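Local coordinates for glucose-binding protein (PDB 2B3F), which binds glucose and galactose and probably serves as the sugar-capturing component of a binding-protein-dependent transport system, at residues Q150-K155 / K235-I240; V176-A179 / D185-N188. All blocks are in the same frame, centred on the assembly; numbering follows the deposited sequence.

Contact 1 of 2, residues Q150-K155 / K235-I240; sequences QTLKQK and KAAFNI. Unlike the reference sequence in segment 235-240: Ile240 (reference Val).
A small, buried apolar contact joins the last turn of helix 142-154 to the segment leading into and along strand 238-240, covering 78 Å² over both sides. On the helix side it is carried by Leu152, whose CD1 branch does all the touching. The methyl lies 3.7 Å from Ala237 CB, and the same CD1 is 4.0 Å from Phe238 CE2, so one branch meets both a methyl and a ring atom. The CB of Leu152 is directed toward 235-240, and its CA lies 8.4 Å from the CA of Ala237, the nearest CA pair across the two segments.

In this two-lobed binding-protein fold, strand 238-240 is an inner strand of a four-stranded mixed sheet, and helix 142-154 packs beside it. Phe238 meets Leu152 through CE2, with the leucine CD1 approaching the ring obliquely; at a chi1 of -47° the ring carbon CG stands anti to the carbonyl carbon. One face of that ring is covered within its own segment by Ala237 CB, 3.6 Å above the plane and shifted toward the rim. Trp134 touches both Leu152 and Ala237, while Pro139 and Tyr126 meet Phe238.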
loop_
_atom_site.group_PDB
_atom_site.type_symbol
_atom_site.label_atom_id
_atom_site.label_comp_id
_atom_site.label_asym_id
_atom_site.label_seq_id
_atom_site.Cartn_x
_atom_site.Cartn_y
_atom_site.Cartn_z
ATOM N N GLN A 150 -8.942 14.694 -21.745
ATOM C CA GLN A 150 -9.839 15.058 -22.858
ATOM C C GLN A 150 -9.022 15.378 -24.125
ATOM O O GLN A 150 -9.274 14.836 -25.206
ATOM C CB GLN A 150 -10.718 16.239 -22.460
ATOM C CG GLN A 150 -11.892 16.495 -23.410
ATOM C CD GLN A 150 -12.993 15.446 -23.277
ATOM O OE1 GLN A 150 -12.805 14.273 -23.631
ATOM N NE2 GLN A 150 -14.158 15.869 -22.776
ATOM N N THR A 151 -8.010 16.225 -23.966
ATOM C CA THR A 151 -7.026 16.473 -25.028
ATOM C C THR A 151 -6.476 15.167 -25.606
ATOM O O THR A 151 -6.364 15.022 -26.827
ATOM C CB THR A 151 -5.853 17.330 -24.505
ATOM O OG1 THR A 151 -6.351 18.586 -24.049
ATOM C CG2 THR A 151 -4.808 17.577 -25.591
ATOM N N LEU A 152 -6.135 14.210 -24.734
ATOM C CA LEU A 152 -5.533 12.955 -25.182
ATOM C C LEU A 152 -6.535 12.084 -25.929
ATOM O O LEU A 152 -6.170 11.408 -26.894
ATOM C CB LEU A 152 -4.921 12.176 -23.999
ATOM C CG LEU A 152 -3.643 12.771 -23.413
ATOM C CD1 LEU A 152 -3.364 12.197 -22.015
ATOM C CD2 LEU A 152 -2.458 12.523 -24.348
ATOM N N LYS A 153 -7.788 12.092 -25.482
ATOM C CA LYS A 153 -8.845 11.385 -26.202
ATOM C C LYS A 153 -9.020 11.957 -27.616
ATOM O O LYS A 153 -9.128 11.201 -28.583
ATOM C CB LYS A 153 -10.165 11.436 -25.440
ATOM C CG LYS A 153 -10.244 10.428 -24.300
ATOM C CD LYS A 153 -11.499 10.646 -23.503
ATOM C CE LYS A 153 -11.542 9.788 -22.257
ATOM N NZ LYS A 153 -12.802 10.046 -21.518
ATOM N N GLN A 154 -9.008 13.282 -27.710
ATOM C CA GLN A 154 -9.046 13.982 -29.012
ATOM C C GLN A 154 -7.872 13.578 -29.911
ATOM O O GLN A 154 -8.043 13.371 -31.120
ATOM C CB GLN A 154 -9.095 15.502 -28.794
ATOM C CG GLN A 154 -10.451 15.957 -28.221
ATOM C CD GLN A 154 -10.429 17.332 -27.560
ATOM O OE1 GLN A 154 -9.406 18.032 -27.546
ATOM N NE2 GLN A 154 -11.575 17.728 -27.007
ATOM N N LYS A 155 -6.694 13.422 -29.312
ATOM C CA LYS A 155 -5.499 12.969 -30.031
ATOM C C LYS A 155 -5.484 11.465 -30.341
ATOM O O LYS A 155 -4.546 10.982 -30.969
ATOM C CB LYS A 155 -4.232 13.377 -29.267
ATOM C CG LYS A 155 -4.094 14.881 -29.139
ATOM C CD LYS A 155 -2.827 15.297 -28.454
ATOM C CE LYS A 155 -2.662 16.800 -28.534
ATOM N NZ LYS A 155 -1.273 17.233 -28.269
ATOM N N LYS A 235 -0.525 2.677 -24.161
ATOM C CA LYS A 235 -1.985 2.490 -24.240
ATOM C C LYS A 235 -2.729 3.275 -23.164
ATOM O O LYS A 235 -3.962 3.277 -23.121
ATOM C CB LYS A 235 -2.350 1.018 -24.137
ATOM C CG LYS A 235 -1.827 0.206 -25.296
ATOM C CD LYS A 235 -2.566 -1.110 -25.488
ATOM C CE LYS A 235 -1.852 -2.270 -24.837
ATOM N NZ LYS A 235 -2.224 -3.585 -25.449
ATOM N N ALA A 236 -1.963 3.937 -22.298
ATOM C CA ALA A 236 -2.471 4.882 -21.313
ATOM C C ALA A 236 -1.364 5.894 -21.070
ATOM O O ALA A 236 -0.216 5.598 -21.358
ATOM C CB ALA A 236 -2.810 4.141 -20.023
ATOM N N ALA A 237 -1.712 7.064 -20.545
ATOM C CA ALA A 237 -0.752 8.108 -20.209
ATOM C C ALA A 237 -0.328 8.059 -18.728
ATOM O O ALA A 237 0.824 8.387 -18.382
ATOM C CB ALA A 237 -1.345 9.479 -20.539
ATOM N N PHE A 238 -1.274 7.662 -17.872
ATOM C CA PHE A 238 -1.109 7.748 -16.429
ATOM C C PHE A 238 -1.612 6.493 -15.722
ATOM O O PHE A 238 -2.493 5.797 -16.211
ATOM C CB PHE A 238 -1.882 8.937 -15.876
ATOM C CG PHE A 238 -1.669 10.219 -16.642
ATOM C CD1 PHE A 238 -0.432 10.853 -16.631
ATOM C CD2 PHE A 238 -2.710 10.793 -17.370
ATOM C CE1 PHE A 238 -0.239 12.047 -17.336
ATOM C CE2 PHE A 238 -2.520 11.966 -18.079
ATOM C CZ PHE A 238 -1.290 12.595 -18.058
ATOM N N ASN A 239 -1.053 6.252 -14.533
ATOM C CA ASN A 239 -1.590 5.228 -13.618
ATOM C C ASN A 239 -1.386 5.726 -12.192
ATOM O O ASN A 239 -0.335 6.259 -11.892
ATOM C CB ASN A 239 -0.878 3.898 -13.822
ATOM C CG ASN A 239 -1.483 2.767 -13.002
ATOM O OD1 ASN A 239 -2.714 2.521 -13.040
ATOM N ND2 ASN A 239 -0.627 2.039 -12.299
ATOM N N ILE A 240 -2.393 5.560 -11.336
ATOM C CA ILE A 240 -2.265 5.939 -9.909
ATOM C C ILE A 240 -2.043 4.642 -9.134
ATOM O O ILE A 240 -2.929 3.801 -9.076
ATOM C CB ILE A 240 -3.529 6.658 -9.378
ATOM C CG1 ILE A 240 -3.862 7.929 -10.199
ATOM C CG2 ILE A 240 -3.376 7.003 -7.896
ATOM C CD1 ILE A 240 -2.762 8.946 -10.306
#

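Contact 2 of 2, residues V176-A179 / D185-N188; sequences VALA and DWNN
Trp186 sets its six-membered ring against Ala177 and its CB and CG against Leu178. Ala177 CB approaches the six-membered ring, 3.8 Å from Trp186 CZ3 and 4.0 Å from CE3. Leu178 works at the root of the side chain, where its CD1 stands 3.9 Å from Trp186 CB and 4.2 Å from CG. Both methyls come in obliquely to the ring plane, and the side chains of Leu178 and Trp186 run at about a right angle to each other. The indole owes its place to a chi1 of 170°, which sets CG opposite the backbone N and turns the six-membered ring toward Ala177.

The contact records a sharp bend. Leu178 and Trp186 are eight residues apart on what counts as one helix, 166-190; a straight alpha-helix would place them more than two full turns apart along its axis, yet the CA atoms of Leu178 and Trp186 are 5.8 Å apart. The chain must therefore turn between the two segments, and the apolar side chains fill the inside of the corner, burying 138 Å² in all.

Polar groups are settled around this packing. Trp186 NE1 is hydrogen-bonded to Gly344 O. Within 185-188 Asn188 ND2 donates to Asp185 OD1 over 3.0 Å at 159°, using the anti lone pair of that oxygen, which lies close to the amide plane; OD2 of Asp185 is left to a salt bridge with Lys200.

About 14 Å separates the Trp186 side chain from the bound galactose. Strand 341-344 presents Val343 to Leu178 and Trp186, strand 272-280 adds Met274 to both, helix 199-212 sets Ala204 against Ala177, and Trp190 meets the Trp186 indole edge-to-face.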
loop_
_atom_site.group_PDB
_atom_site.type_symbol
_atom_site.label_atom_id
_atom_site.label_comp_id
_atom_site.label_asym_id
_atom_site.label_seq_id
_atom_site.Cartn_x
_atom_site.Cartn_y
_atom_site.Cartn_z
ATOM N N VAL A 176 -7.896 10.389 -4.889
ATOM C CA VAL A 176 -8.916 11.391 -5.192
ATOM C C VAL A 176 -9.483 12.005 -3.912
ATOM O O VAL A 176 -9.570 13.235 -3.802
ATOM C CB VAL A 176 -10.051 10.804 -6.085
ATOM C CG1 VAL A 176 -11.213 11.788 -6.224
ATOM C CG2 VAL A 176 -9.511 10.403 -7.449
ATOM N N ALA A 177 -9.867 11.168 -2.946
ATOM C CA ALA A 177 -10.405 11.634 -1.674
ATOM C C ALA A 177 -9.422 12.543 -0.918
ATOM O O ALA A 177 -9.817 13.584 -0.355
ATOM C CB ALA A 177 -10.804 10.448 -0.806
ATOM N N LEU A 178 -8.146 12.159 -0.899
ATOM C CA LEU A 178 -7.148 12.966 -0.205
ATOM C C LEU A 178 -7.062 14.348 -0.849
ATOM O O LEU A 178 -6.981 15.363 -0.147
ATOM C CB LEU A 178 -5.771 12.284 -0.215
ATOM C CG LEU A 178 -4.621 13.110 0.399
ATOM C CD1 LEU A 178 -4.888 13.421 1.877
ATOM C CD2 LEU A 178 -3.268 12.397 0.227
ATOM N N ALA A 179 -7.065 14.377 -2.177
ATOM C CA ALA A 179 -6.989 15.649 -2.924
ATOM C C ALA A 179 -8.201 16.524 -2.611
ATOM O O ALA A 179 -8.052 17.729 -2.369
ATOM C CB ALA A 179 -6.912 15.396 -4.415
ATOM N N ASP A 185 -9.158 16.614 6.805
ATOM C CA ASP A 185 -10.487 16.006 6.666
ATOM C C ASP A 185 -10.401 14.541 6.222
ATOM O O ASP A 185 -11.255 13.749 6.613
ATOM C CB ASP A 185 -11.404 16.809 5.740
ATOM C CG ASP A 185 -12.237 17.842 6.487
ATOM O OD1 ASP A 185 -12.333 17.788 7.730
ATOM O OD2 ASP A 185 -12.802 18.709 5.803
ATOM N N TRP A 186 -9.369 14.184 5.454
ATOM C CA TRP A 186 -9.050 12.748 5.248
ATOM C C TRP A 186 -8.936 12.043 6.601
ATOM O O TRP A 186 -9.606 11.040 6.858
ATOM C CB TRP A 186 -7.791 12.552 4.391
ATOM C CG TRP A 186 -7.307 11.132 4.363
ATOM C CD1 TRP A 186 -6.255 10.608 5.056
ATOM C CD2 TRP A 186 -7.864 10.054 3.602
ATOM N NE1 TRP A 186 -6.139 9.266 4.796
ATOM C CE2 TRP A 186 -7.106 8.898 3.897
ATOM C CE3 TRP A 186 -8.944 9.951 2.719
ATOM C CZ2 TRP A 186 -7.385 7.646 3.328
ATOM C CZ3 TRP A 186 -9.224 8.707 2.145
ATOM C CH2 TRP A 186 -8.438 7.572 2.448
ATOM N N ASN A 187 -8.109 12.578 7.500
ATOM C CA ASN A 187 -7.949 11.979 8.833
ATOM C C ASN A 187 -9.248 11.943 9.618
ATOM O O ASN A 187 -9.492 11.011 10.410
ATOM C CB ASN A 187 -6.875 12.720 9.653
ATOM C CG ASN A 187 -5.449 12.511 9.103
ATOM O OD1 ASN A 187 -5.220 11.678 8.224
ATOM N ND2 ASN A 187 -4.487 13.272 9.631
ATOM N N ASN A 188 -10.098 12.934 9.377
ATOM C CA ASN A 188 -11.371 13.022 10.086
ATOM C C ASN A 188 -12.384 11.954 9.686
ATOM O O ASN A 188 -13.304 11.674 10.456
ATOM C CB ASN A 188 -11.971 14.418 9.951
ATOM C CG ASN A 188 -11.224 15.458 10.785
ATOM O OD1 ASN A 188 -10.573 15.120 11.778
ATOM N ND2 ASN A 188 -11.306 16.725 10.370
#

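Read from the N terminus, the chain first passes helix 142-154, where contact 1 begins, then strand 161-162, and enters helix 166-190. There contact 2 opens and closes within a few residues, over the bend of that single helix. Helices 199-212 and 224-233 follow before 235-240, starting 80 positions after the end of 150-155, closes contact 1. Contact 2 is thus nested inside the loop of contact 1. Their centres lie about 25 Å apart, with nearest atoms about 6 Å apart. Contact 1 ties a helix to the four-stranded sheet, whereas contact 2 packs beside strands 272-280 and 341-344 of the larger sheet. Ile240 touches Leu172 and Ser175, so strand 238-240 also packs on helix 166-190.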